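Local coordinates for nuclear inclusion protein A (Tobacco vein mottling virus, PDB 3MMG) that is a chymotrypsin-like viral cysteine protease of the potyviral 3C type, probably cleaving the viral polyprotein at specific sites, at residues S138-G152 / H167-E181. The protein carries 3 engineered substitutions. Numbering follows the deposited sequence.
Sequences SFWQHWITTKDGQAG and HSLTHTTNGSNYFVE. Engineered in segment 138-152: A151 (natural residue Cys).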
ATOM      1  N   SER A 138       8.955  10.143   3.797  1.00 11.53           N
ATOM      2  CA  SER A 138       8.352   9.630   2.573  1.00 11.99           C
ATOM      3  C   SER A 138       6.833   9.804   2.580  1.00 12.06           C
ATOM      4  O   SER A 138       6.117   9.211   1.753  1.00 12.87           O
ATOM      5  CB  SER A 138       8.744   8.164   2.377  1.00 12.28           C
ATOM      6  OG  SER A 138      10.122   8.071   2.013  1.00 12.43           O
ATOM      7  N   PHE A 139       6.327  10.605   3.509  1.00 11.45           N
ATOM      8  CA  PHE A 139       4.884  10.800   3.624  1.00 10.96           C
ATOM      9  C   PHE A 139       4.412  12.026   2.848  1.00 10.37           C
ATOM     10  O   PHE A 139       5.081  13.063   2.839  1.00 10.39           O
ATOM     11  CB  PHE A 139       4.436  10.973   5.085  1.00 11.32           C
ATOM     12  CG  PHE A 139       4.590   9.745   5.936  1.00 11.63           C
ATOM     13  CD1 PHE A 139       3.780   8.611   5.723  1.00 10.86           C
ATOM     14  CD2 PHE A 139       5.533   9.715   6.963  1.00 13.02           C
ATOM     15  CE1 PHE A 139       3.930   7.445   6.535  1.00 11.05           C
ATOM     16  CE2 PHE A 139       5.687   8.557   7.774  1.00 12.93           C
ATOM     17  CZ  PHE A 139       4.882   7.424   7.547  1.00 12.75           C
ATOM     18  N   TRP A 140       3.249  11.901   2.217  1.00 10.12           N
ATOM     19  CA  TRP A 140       2.565  13.034   1.598  1.00 10.18           C
ATOM     20  C   TRP A 140       1.155  13.139   2.146  1.00  9.50           C
ATOM     21  O   TRP A 140       0.434  12.129   2.236  1.00  9.72           O
ATOM     22  CB  TRP A 140       2.439  12.822   0.092  1.00 10.81           C
ATOM     23  CG  TRP A 140       3.727  12.888  -0.661  1.00 10.21           C
ATOM     24  CD1 TRP A 140       4.755  11.977  -0.637  1.00 11.47           C
ATOM     25  CD2 TRP A 140       4.103  13.897  -1.601  1.00 11.07           C
ATOM     26  NE1 TRP A 140       5.756  12.377  -1.495  1.00 11.99           N
ATOM     27  CE2 TRP A 140       5.387  13.551  -2.095  1.00 11.77           C
ATOM     28  CE3 TRP A 140       3.479  15.077  -2.077  1.00 13.44           C
ATOM     29  CZ2 TRP A 140       6.066  14.336  -3.054  1.00 12.99           C
ATOM     30  CZ3 TRP A 140       4.156  15.865  -3.022  1.00 11.12           C
ATOM     31  CH2 TRP A 140       5.434  15.462  -3.520  1.00 10.75           C
ATOM     32  N   GLN A 141       0.742  14.344   2.473  1.00  9.73           N
ATOM     33  CA  GLN A 141      -0.617  14.556   2.959  1.00 10.63           C
ATOM     34  C   GLN A 141      -1.644  14.452   1.810  1.00  9.80           C
ATOM     35  O   GLN A 141      -1.370  14.866   0.664  1.00  9.91           O
ATOM     36  CB  GLN A 141      -0.734  15.923   3.645  1.00 10.91           C
ATOM     37  CG  GLN A 141      -2.052  16.102   4.403  1.00 13.07           C
ATOM     38  CD  GLN A 141      -2.104  17.385   5.218  1.00 13.73           C
ATOM     39  OE1 GLN A 141      -1.151  18.162   5.224  1.00 18.69           O
ATOM     40  NE2 GLN A 141      -3.214  17.601   5.915  1.00 19.06           N
ATOM     41  N   HIS A 142      -2.814  13.902   2.127  1.00  9.72           N
ATOM     42  CA  HIS A 142      -3.947  13.930   1.212  1.00  9.00           C
ATOM     43  C   HIS A 142      -5.220  14.159   2.026  1.00  9.95           C
ATOM     44  O   HIS A 142      -5.208  14.046   3.266  1.00 10.27           O
ATOM     45  CB  HIS A 142      -4.016  12.631   0.349  1.00  9.20           C
ATOM     46  CG  HIS A 142      -4.427  11.401   1.109  1.00  9.45           C
ATOM     47  ND1 HIS A 142      -5.745  11.100   1.371  1.00  8.74           N
ATOM     48  CD2 HIS A 142      -3.700  10.375   1.620  1.00 11.18           C
ATOM     49  CE1 HIS A 142      -5.813   9.959   2.037  1.00  9.67           C
ATOM     50  NE2 HIS A 142      -4.586   9.501   2.209  1.00  8.67           N
ATOM     51  N   TRP A 143      -6.297  14.513   1.323  1.00  9.23           N
ATOM     52  CA  TRP A 143      -7.574  14.856   1.959  1.00 10.72           C
ATOM     53  C   TRP A 143      -8.755  13.919   1.633  1.00 10.51           C
ATOM     54  O   TRP A 143      -9.913  14.331   1.760  1.00 12.17           O
ATOM     55  CB  TRP A 143      -7.926  16.320   1.669  1.00 11.09           C
ATOM     56  CG  TRP A 143      -7.047  17.271   2.463  1.00 12.66           C
ATOM     57  CD1 TRP A 143      -7.346  17.847   3.672  1.00 12.99           C
ATOM     58  CD2 TRP A 143      -5.724  17.716   2.122  1.00 12.94           C
ATOM     59  NE1 TRP A 143      -6.292  18.630   4.094  1.00 13.76           N
ATOM     60  CE2 TRP A 143      -5.284  18.562   3.167  1.00 13.77           C
ATOM     61  CE3 TRP A 143      -4.868  17.482   1.040  1.00 13.24           C
ATOM     62  CZ2 TRP A 143      -4.028  19.185   3.144  1.00 14.00           C
ATOM     63  CZ3 TRP A 143      -3.608  18.109   1.014  1.00 12.98           C
ATOM     64  CH2 TRP A 143      -3.206  18.944   2.072  1.00 14.75           C
ATOM     65  N   ILE A 144      -8.462  12.674   1.252  1.00 10.01           N
ATOM     66  CA  ILE A 144      -9.499  11.690   0.911  1.00 10.28           C
ATOM     67  C   ILE A 144      -9.931  10.982   2.195  1.00 10.11           C
ATOM     68  O   ILE A 144      -9.095  10.479   2.942  1.00 10.39           O
ATOM     69  CB  ILE A 144      -8.979  10.647  -0.117  1.00 10.15           C
ATOM     70  CG1 ILE A 144      -8.489  11.353  -1.398  1.00  9.97           C
ATOM     71  CG2 ILE A 144     -10.075   9.568  -0.431  1.00  9.41           C
ATOM     72  CD1 ILE A 144      -7.544  10.527  -2.285  1.00 11.40           C
ATOM     73  N   THR A 145     -11.237  10.972   2.434  1.00 11.19           N
ATOM     74  CA  THR A 145     -11.830  10.248   3.566  1.00 11.82           C
ATOM     75  C   THR A 145     -11.378   8.782   3.600  1.00 12.61           C
ATOM     76  O   THR A 145     -11.484   8.069   2.599  1.00 11.87           O
ATOM     77  CB  THR A 145     -13.384  10.347   3.522  1.00 12.45           C
ATOM     78  OG1 THR A 145     -13.772  11.707   3.732  1.00 12.95           O
ATOM     79  CG2 THR A 145     -14.044   9.446   4.589  1.00 14.36           C
ATOM     80  N   THR A 146     -10.885   8.353   4.769  1.00 13.64           N
ATOM     81  CA  THR A 146     -10.494   6.971   4.980  1.00 15.53           C
ATOM     82  C   THR A 146     -11.004   6.444   6.323  1.00 17.61           C
ATOM     83  O   THR A 146     -11.212   7.206   7.276  1.00 19.43           O
ATOM     84  CB  THR A 146      -8.961   6.817   4.981  1.00 16.08           C
ATOM     85  OG1 THR A 146      -8.418   7.717   5.948  1.00 17.26           O
ATOM     86  CG2 THR A 146      -8.385   7.180   3.658  1.00 14.98           C
ATOM     87  N   LYS A 147     -11.187   5.138   6.376  1.00 19.24           N
ATOM     88  CA  LYS A 147     -11.560   4.434   7.595  1.00 20.85           C
ATOM     89  C   LYS A 147     -10.375   3.552   7.961  1.00 20.48           C
ATOM     90  O   LYS A 147      -9.573   3.216   7.081  1.00 19.66           O
ATOM     91  CB  LYS A 147     -12.742   3.524   7.286  1.00 21.36           C
ATOM     92  CG  LYS A 147     -14.072   4.189   7.055  1.00 25.43           C
ATOM     93  CD  LYS A 147     -15.093   3.068   7.015  1.00 29.53           C
ATOM     94  CE  LYS A 147     -16.519   3.536   7.293  1.00 32.70           C
ATOM     95  NZ  LYS A 147     -17.330   2.367   7.774  1.00 34.78           N
ATOM     96  N   ASP A 148     -10.257   3.184   9.241  1.00 21.14           N
ATOM     97  CA  ASP A 148      -9.316   2.143   9.650  1.00 21.39           C
ATOM     98  C   ASP A 148      -9.609   0.941   8.751  1.00 20.50           C
ATOM     99  O   ASP A 148     -10.760   0.579   8.531  1.00 20.30           O
ATOM    100  CB  ASP A 148      -9.475   1.784  11.146  1.00 22.67           C
ATOM    101  CG  ASP A 148      -9.043   2.908  12.090  1.00 26.25           C
ATOM    102  OD1 ASP A 148      -8.286   3.815  11.682  1.00 28.33           O
ATOM    103  OD2 ASP A 148      -9.463   2.876  13.277  1.00 32.82           O
ATOM    104  N   GLY A 149      -8.571   0.340   8.194  1.00 18.49           N
ATOM    105  CA  GLY A 149      -8.794  -0.763   7.284  1.00 16.72           C
ATOM    106  C   GLY A 149      -8.317  -0.435   5.880  1.00 15.61           C
ATOM    107  O   GLY A 149      -8.096  -1.334   5.082  1.00 14.92           O
ATOM    108  N   GLN A 150      -8.172   0.853   5.572  1.00 13.85           N
ATOM    109  CA  GLN A 150      -7.857   1.255   4.199  1.00 13.32           C
ATOM    110  C   GLN A 150      -6.379   1.525   3.944  1.00 12.27           C
ATOM    111  O   GLN A 150      -5.978   1.880   2.814  1.00 10.82           O
ATOM    112  CB  GLN A 150      -8.709   2.470   3.804  1.00 13.80           C
ATOM    113  CG  GLN A 150     -10.175   2.114   3.543  1.00 16.01           C
ATOM    114  CD  GLN A 150     -10.942   3.302   3.034  1.00 18.36           C
ATOM    115  OE1 GLN A 150     -11.439   4.100   3.815  1.00 21.19           O
ATOM    116  NE2 GLN A 150     -11.013   3.444   1.706  1.00 19.51           N
ATOM    117  N   ALA A 151      -5.550   1.367   4.976  1.00 10.94           N
ATOM    118  CA  ALA A 151      -4.096   1.448   4.734  1.00 10.57           C
ATOM    119  C   ALA A 151      -3.722   0.421   3.657  1.00  9.86           C
ATOM    120  O   ALA A 151      -4.294  -0.687   3.593  1.00 10.55           O
ATOM    121  CB  ALA A 151      -3.288   1.254   6.001  1.00 10.15           C
ATOM    122  N   GLY A 152      -2.799   0.809   2.791  1.00  9.33           N
ATOM    123  CA  GLY A 152      -2.356  -0.062   1.693  1.00  9.42           C
ATOM    124  C   GLY A 152      -3.062   0.194   0.382  1.00  9.59           C
ATOM    125  O   GLY A 152      -2.618  -0.311  -0.670  1.00 10.49           O
ATOM    126  N   HIS A 167      -1.864   4.233   1.056  1.00  8.39           N
ATOM    127  CA  HIS A 167      -2.327   4.949   2.251  1.00  8.98           C
ATOM    128  C   HIS A 167      -1.636   4.418   3.524  1.00  9.67           C
ATOM    129  O   HIS A 167      -1.366   3.235   3.602  1.00  9.93           O
ATOM    130  CB  HIS A 167      -3.848   4.892   2.381  1.00  8.70           C
ATOM    131  CG  HIS A 167      -4.336   5.594   3.611  1.00  9.12           C
ATOM    132  ND1 HIS A 167      -4.144   6.949   3.807  1.00  9.37           N
ATOM    133  CD2 HIS A 167      -5.008   5.142   4.695  1.00 11.81           C
ATOM    134  CE1 HIS A 167      -4.672   7.298   4.970  1.00 11.53           C
ATOM    135  NE2 HIS A 167      -5.185   6.213   5.539  1.00 11.31           N
ATOM    136  N   SER A 168      -1.362   5.285   4.514  1.00 10.47           N
ATOM    137  CA  SER A 168      -0.596   4.851   5.681  1.00 10.74           C
ATOM    138  C   SER A 168      -1.099   5.365   7.040  1.00 11.64           C
ATOM    139  O   SER A 168      -1.394   4.567   7.911  1.00 11.12           O
ATOM    140  CB  SER A 168       0.894   5.194   5.509  1.00 11.98           C
ATOM    141  OG  SER A 168       1.639   4.836   6.672  1.00 14.71           O
ATOM    142  N   LEU A 169      -1.185   6.688   7.190  1.00 12.66           N
ATOM    143  CA  LEU A 169      -1.339   7.345   8.496  1.00 14.11           C
ATOM    144  C   LEU A 169      -2.542   8.218   8.531  1.00 15.12           C
ATOM    145  O   LEU A 169      -2.988   8.732   7.506  1.00 14.35           O
ATOM    146  CB  LEU A 169      -0.172   8.304   8.785  1.00 15.41           C
ATOM    147  CG  LEU A 169       1.281   7.909   8.895  1.00 17.15           C
ATOM    148  CD1 LEU A 169       2.087   9.182   9.091  1.00 15.78           C
ATOM    149  CD2 LEU A 169       1.450   6.944  10.082  1.00 16.24           C
ATOM    150  N   THR A 170      -3.006   8.460   9.761  1.00 16.06           N
ATOM    151  CA  THR A 170      -3.925   9.538  10.048  1.00 17.71           C
ATOM    152  C   THR A 170      -3.475  10.206  11.355  1.00 18.05           C
ATOM    153  O   THR A 170      -2.848   9.582  12.221  1.00 17.16           O
ATOM    154  CB  THR A 170      -5.394   9.049  10.115  1.00 17.86           C
ATOM    155  OG1 THR A 170      -6.277  10.178  10.187  1.00 19.09           O
ATOM    156  CG2 THR A 170      -5.625   8.131  11.314  1.00 17.64           C
ATOM    157  N   HIS A 171      -3.768  11.487  11.469  1.00 18.99           N
ATOM    158  CA  HIS A 171      -3.490  12.209  12.696  1.00 20.81           C
ATOM    159  C   HIS A 171      -4.429  11.688  13.785  1.00 21.79           C
ATOM    160  O   HIS A 171      -5.577  11.349  13.513  1.00 22.54           O
ATOM    161  CB  HIS A 171      -3.710  13.687  12.447  1.00 20.58           C
ATOM    162  CG  HIS A 171      -3.224  14.562  13.555  1.00 22.25           C
ATOM    163  ND1 HIS A 171      -3.965  14.798  14.695  1.00 23.63           N
ATOM    164  CD2 HIS A 171      -2.080  15.273  13.691  1.00 23.04           C
ATOM    165  CE1 HIS A 171      -3.292  15.611  15.490  1.00 22.27           C
ATOM    166  NE2 HIS A 171      -2.147  15.917  14.906  1.00 22.55           N
ATOM    167  N   THR A 172      -3.956  11.620  15.025  1.00 22.80           N
ATOM    168  CA  THR A 172      -4.748  10.974  16.072  1.00 24.09           C
ATOM    169  C   THR A 172      -5.953  11.802  16.535  1.00 25.13           C
ATOM    170  O   THR A 172      -6.889  11.249  17.134  1.00 26.36           O
ATOM    171  CB  THR A 172      -3.883  10.642  17.297  1.00 23.83           C
ATOM    172  OG1 THR A 172      -3.304  11.857  17.784  1.00 23.69           O
ATOM    173  CG2 THR A 172      -2.768   9.675  16.927  1.00 24.52           C
ATOM    174  N   THR A 173      -5.939  13.113  16.282  1.00 25.95           N
ATOM    175  CA  THR A 173      -7.032  13.980  16.743  1.00 26.70           C
ATOM    176  C   THR A 173      -7.663  14.866  15.673  1.00 26.92           C
ATOM    177  O   THR A 173      -8.859  15.150  15.753  1.00 27.90           O
ATOM    178  CB  THR A 173      -6.630  14.899  17.925  1.00 26.50           C
ATOM    179  OG1 THR A 173      -5.777  15.951  17.456  1.00 28.11           O
ATOM    180  CG2 THR A 173      -5.932  14.111  19.036  1.00 26.40           C
ATOM    181  N   ASN A 174      -6.881  15.322  14.694  1.00 26.43           N
ATOM    182  CA  ASN A 174      -7.420  16.262  13.698  1.00 25.79           C
ATOM    183  C   ASN A 174      -7.806  15.630  12.356  1.00 25.61           C
ATOM    184  O   ASN A 174      -8.368  16.298  11.493  1.00 26.28           O
ATOM    185  CB  ASN A 174      -6.525  17.499  13.527  1.00 26.04           C
ATOM    186  CG  ASN A 174      -5.228  17.201  12.816  1.00 26.22           C
ATOM    187  OD1 ASN A 174      -5.171  16.371  11.908  1.00 27.65           O
ATOM    188  ND2 ASN A 174      -4.176  17.897  13.207  1.00 27.08           N
ATOM    189  N   GLY A 175      -7.493  14.349  12.191  1.00 24.95           N
ATOM    190  CA  GLY A 175      -8.002  13.552  11.073  1.00 24.44           C
ATOM    191  C   GLY A 175      -7.272  13.713   9.748  1.00 23.15           C
ATOM    192  O   GLY A 175      -7.695  13.111   8.744  1.00 24.20           O
ATOM    193  N   SER A 176      -6.202  14.517   9.726  1.00 21.48           N
ATOM    194  CA  SER A 176      -5.339  14.651   8.534  1.00 19.80           C
ATOM    195  C   SER A 176      -4.897  13.257   8.111  1.00 18.12           C
ATOM    196  O   SER A 176      -4.700  12.401   8.963  1.00 18.36           O
ATOM    197  CB  SER A 176      -4.086  15.485   8.845  1.00 19.97           C
ATOM    198  OG  SER A 176      -4.398  16.852   9.091  1.00 22.69           O
ATOM    199  N   ASN A 177      -4.730  13.044   6.803  1.00 16.10           N
ATOM    200  CA  ASN A 177      -4.333  11.739   6.268  1.00 13.84           C
ATOM    201  C   ASN A 177      -3.036  11.820   5.474  1.00 12.51           C
ATOM    202  O   ASN A 177      -2.760  12.843   4.849  1.00 10.81           O
ATOM    203  CB  ASN A 177      -5.422  11.198   5.341  1.00 13.63           C
ATOM    204  CG  ASN A 177      -6.612  10.707   6.084  1.00 16.64           C
ATOM    205  OD1 ASN A 177      -6.514  10.262   7.232  1.00 17.04           O
ATOM    206  ND2 ASN A 177      -7.767  10.785   5.440  1.00 15.96           N
ATOM    207  N   TYR A 178      -2.270  10.734   5.474  1.00 11.55           N
ATOM    208  CA  TYR A 178      -0.975  10.707   4.784  1.00 11.16           C
ATOM    209  C   TYR A 178      -0.773   9.370   4.096  1.00 10.16           C
ATOM    210  O   TYR A 178      -1.102   8.320   4.657  1.00  9.15           O
ATOM    211  CB  TYR A 178       0.191  10.963   5.740  1.00 12.22           C
ATOM    212  CG  TYR A 178       0.055  12.237   6.508  1.00 12.63           C
ATOM    213  CD1 TYR A 178      -0.693  12.257   7.680  1.00 14.74           C
ATOM    214  CD2 TYR A 178       0.644  13.432   6.059  1.00 14.50           C
ATOM    215  CE1 TYR A 178      -0.880  13.406   8.387  1.00 16.93           C
ATOM    216  CE2 TYR A 178       0.459  14.628   6.807  1.00 16.78           C
ATOM    217  CZ  TYR A 178      -0.303  14.570   7.968  1.00 17.59           C
ATOM    218  OH  TYR A 178      -0.560  15.659   8.773  1.00 19.77           O
ATOM    219  N   PHE A 179      -0.258   9.434   2.875  1.00  9.56           N
ATOM    220  CA  PHE A 179       0.180   8.244   2.189  1.00  8.54           C
ATOM    221  C   PHE A 179       1.696   8.180   2.140  1.00  8.71           C
ATOM    222  O   PHE A 179       2.371   9.204   2.345  1.00  9.31           O
ATOM    223  CB  PHE A 179      -0.449   8.122   0.794  1.00  7.63           C
ATOM    224  CG  PHE A 179       0.089   9.061  -0.257  1.00  8.04           C
ATOM    225  CD1 PHE A 179       1.207   8.699  -1.044  1.00  8.99           C
ATOM    226  CD2 PHE A 179      -0.582  10.266  -0.542  1.00  7.76           C
ATOM    227  CE1 PHE A 179       1.648   9.531  -2.078  1.00 11.62           C
ATOM    228  CE2 PHE A 179      -0.153  11.099  -1.601  1.00  6.91           C
ATOM    229  CZ  PHE A 179       0.968  10.739  -2.352  1.00  8.93           C
ATOM    230  N   VAL A 180       2.225   6.986   1.875  1.00  7.80           N
ATOM    231  CA  VAL A 180       3.694   6.815   1.773  1.00  8.54           C
ATOM    232  C   VAL A 180       4.016   6.627   0.302  1.00  8.95           C
ATOM    233  O   VAL A 180       3.385   5.802  -0.351  1.00  8.64           O
ATOM    234  CB  VAL A 180       4.253   5.609   2.600  1.00  8.16           C
ATOM    235  CG1 VAL A 180       3.415   4.317   2.350  1.00  7.72           C
ATOM    236  CG2 VAL A 180       5.760   5.387   2.326  1.00  9.26           C
ATOM    237  N   GLU A 181       4.991   7.390  -0.202  1.00  9.01           N
ATOM    238  CA  GLU A 181       5.323   7.371  -1.621  1.00  9.65           C
ATOM    239  C   GLU A 181       6.218   6.205  -1.975  1.00  9.97           C
ATOM    240  O   GLU A 181       7.049   5.792  -1.171  1.00 10.26           O
ATOM    241  CB  GLU A 181       6.036   8.678  -2.016  1.00 10.01           C
ATOM    242  CG  GLU A 181       7.353   8.888  -1.273  1.00 12.78           C
ATOM    243  CD  GLU A 181       8.348   9.759  -2.014  1.00 16.00           C
ATOM    244  OE1 GLU A 181       8.036  10.916  -2.318  1.00 18.69           O
ATOM    245  OE2 GLU A 181       9.462   9.274  -2.276  1.00 21.30           O
TER
HETATM  246  O   HOH W   1      11.040   9.928   0.069  1.00 22.44           O
HETATM  247  O   HOH W   2      -5.390  15.642   5.514  1.00 15.27           O
HETATM  248  O   HOH W   3      -0.006  18.192   7.962  1.00 29.80           O
HETATM  249  O   HOH W   4      -3.625  19.830   7.823  1.00 43.05           O
HETATM  250  O   HOH W   5     -10.672  10.092   7.038  1.00 22.84           O
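S138 O accepts from E181 N, the first rung of an antiparallel ladder between strands 139-142 and 177-181 in the six-stranded barrel of this chymotrypsin-like fold. L169 CD1 sits over the centre of the F139 ring, 3.6 Å from its centroid. W140 exchanges both backbone bonds with F179 and lays CB over the F179 ring; its NE1 meets the anti lone pair of E181 OE1 at 2.8 Å, ring and carboxylate nearly coplanar, while E181 OE2 pairs with R80. The Q141 side chain, extended with CG anti to the backbone N (chi1 -169°), runs past the Y178 ring and shares water 3 with Y178 OH. H142 carries N177 CB over one ring face; its NE2 meets H167 ND1 at 3.0 Å, nearly straight (171°), and its ND1 accepts from I144 N. T146 CG2 covers one face of H167, whose NE2, like T146 OG1, bonds a polar side chain of the bound peptide. Beyond the 147-150 type II turn, G152 N binds H167 O at 2.9 Å, next to A151, engineered from cysteine. With H142 ND1 an acceptor, its NE2 probably carries the proton given to H167 ND1, which would leave H167 NE2 as donor to the peptide.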